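Local atomic coordinates of probable transcriptional regulatory protein aq_1575 (Aquifex aeolicus, PDB entry 1LFP), a protein that belongs to the TACO1/YebC family and probably binds DNA as a regulator of transcription. Residues E83-Y87 / R106-T110. Numbering follows the deposited sequence.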
# COMPACT_ATOMS: atom_id res chain seq x y z
N GLU A 83 9.84 -11.07 6.59
CA GLU A 83 8.76 -10.82 7.55
C GLU A 83 8.25 -9.39 7.37
O GLU A 83 8.96 -8.54 6.84
CB GLU A 83 9.23 -10.98 8.99
CG GLU A 83 8.14 -11.46 9.98
CD GLU A 83 6.77 -10.80 9.79
OE1 GLU A 83 6.00 -11.23 8.90
OE2 GLU A 83 6.46 -9.84 10.54
N GLU A 84 7.02 -9.14 7.81
CA GLU A 84 6.39 -7.81 7.73
C GLU A 84 6.69 -7.04 9.01
O GLU A 84 6.51 -7.58 10.10
CB GLU A 84 4.87 -7.92 7.57
CG GLU A 84 4.40 -8.75 6.39
CD GLU A 84 2.90 -8.65 6.14
OE1 GLU A 84 2.52 -7.97 5.17
OE2 GLU A 84 2.10 -9.24 6.90
N VAL A 85 7.16 -5.81 8.87
CA VAL A 85 7.47 -4.98 10.03
C VAL A 85 6.74 -3.66 9.83
O VAL A 85 6.61 -3.20 8.72
CB VAL A 85 9.00 -4.74 10.17
CG1 VAL A 85 9.57 -4.24 8.87
CG2 VAL A 85 9.29 -3.73 11.27
N ILE A 86 6.24 -3.09 10.92
CA ILE A 86 5.55 -1.81 10.83
C ILE A 86 6.40 -0.78 11.49
O ILE A 86 6.76 -0.91 12.67
CB ILE A 86 4.20 -1.87 11.52
CG1 ILE A 86 3.35 -2.93 10.82
CG2 ILE A 86 3.54 -0.49 11.50
CD1 ILE A 86 3.41 -2.77 9.34
N TYR A 87 6.76 0.27 10.75
CA TYR A 87 7.53 1.35 11.32
C TYR A 87 6.59 2.51 11.56
O TYR A 87 5.57 2.64 10.88
CB TYR A 87 8.67 1.79 10.40
CG TYR A 87 9.73 0.75 10.27
CD1 TYR A 87 10.67 0.54 11.29
CD2 TYR A 87 9.76 -0.07 9.16
CE1 TYR A 87 11.61 -0.45 11.18
CE2 TYR A 87 10.70 -1.08 9.04
CZ TYR A 87 11.62 -1.27 10.05
OH TYR A 87 12.52 -2.30 9.89
N ARG A 106 15.61 -6.95 9.30
CA ARG A 106 15.04 -5.84 10.04
C ARG A 106 15.99 -4.73 10.47
O ARG A 106 15.68 -3.55 10.32
CB ARG A 106 14.32 -6.39 11.28
CG ARG A 106 12.85 -6.67 11.07
CD ARG A 106 12.28 -7.53 12.19
NE ARG A 106 12.47 -8.95 11.93
CZ ARG A 106 11.84 -9.63 10.97
NH1 ARG A 106 10.97 -9.02 10.18
NH2 ARG A 106 12.11 -10.92 10.79
N ASN A 107 17.15 -5.09 11.02
CA ASN A 107 18.12 -4.09 11.47
C ASN A 107 18.54 -3.19 10.31
O ASN A 107 18.67 -1.96 10.45
CB ASN A 107 19.34 -4.79 12.08
CG ASN A 107 20.41 -3.82 12.55
OD1 ASN A 107 20.15 -2.87 13.31
ND2 ASN A 107 21.65 -4.05 12.10
N ARG A 108 18.73 -3.81 9.15
CA ARG A 108 19.15 -3.12 7.95
C ARG A 108 18.07 -2.12 7.52
O ARG A 108 18.34 -0.93 7.35
CB ARG A 108 19.39 -4.14 6.83
CG ARG A 108 20.57 -3.80 5.95
CD ARG A 108 20.17 -3.66 4.50
NE ARG A 108 19.46 -4.81 3.96
CZ ARG A 108 18.14 -4.99 4.06
NH1 ARG A 108 17.40 -4.10 4.68
NH2 ARG A 108 17.55 -6.04 3.51
N THR A 109 16.87 -2.64 7.37
CA THR A 109 15.72 -1.82 6.99
C THR A 109 15.47 -0.68 7.98
O THR A 109 15.22 0.46 7.59
CB THR A 109 14.48 -2.66 6.88
OG1 THR A 109 14.72 -3.74 5.98
CG2 THR A 109 13.32 -1.85 6.32
N THR A 110 15.57 -0.98 9.27
CA THR A 110 15.34 0.06 10.26
C THR A 110 16.29 1.22 10.09
O THR A 110 15.91 2.39 10.16
CB THR A 110 15.48 -0.50 11.70
OG1 THR A 110 14.48 -1.50 11.89
CG2 THR A 110 15.29 0.60 12.74
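Glu83 and Arg106 meet at the outer margin of the contact, where the guanidinium edge lies against Glu83 CB, modelled too close for its exact place to be trusted. The carboxylate bends off to one side: Glu83 OE2 stays 4.6 Å from Arg106 NH1, well out of the guanidinium plane, so the opposite charges could attract each other only at long range. Two residues on, on the same side of the strand, Val85 faces the aliphatic part of the same arginine, its CB 4.4 Å from Arg106 CG, and also lays CG2 over one face of the Tyr87 ring, 3.6 Å above the plane and offset toward the rim. Tyr87, buried, is the main contributor from the strand. With CG anti to its own carbonyl carbon (chi1 -69°), the ring reaches across to the first turn of the helix, where Tyr87 OH donates a hydrogen bond of 2.9 Å to Thr110 OG1, an atom lying near the ring plane at its edge. Thr110 OG1 in turn donates to Arg106 O at 2.8 Å, from above the carbonyl plane, and that oxygen also receives the helical bond from Thr110 N. The two hydroxyls thus link the tyrosine to the helix backbone in a short chain of hydrogen bonds. Thr109 adds its methyl, CG2, 3.9 Å from Tyr87 CE2, while its hydroxyl turns to Thr103 and Asp230. Leu124 touches both Tyr87 and Thr110. Strand 95-103, helix 106-119 and strand 123-124 form a beta-alpha-beta crossover, its helix packed over the intervening, antiparallel strand 83-91 of the mixed sheet, the two segments 33° apart.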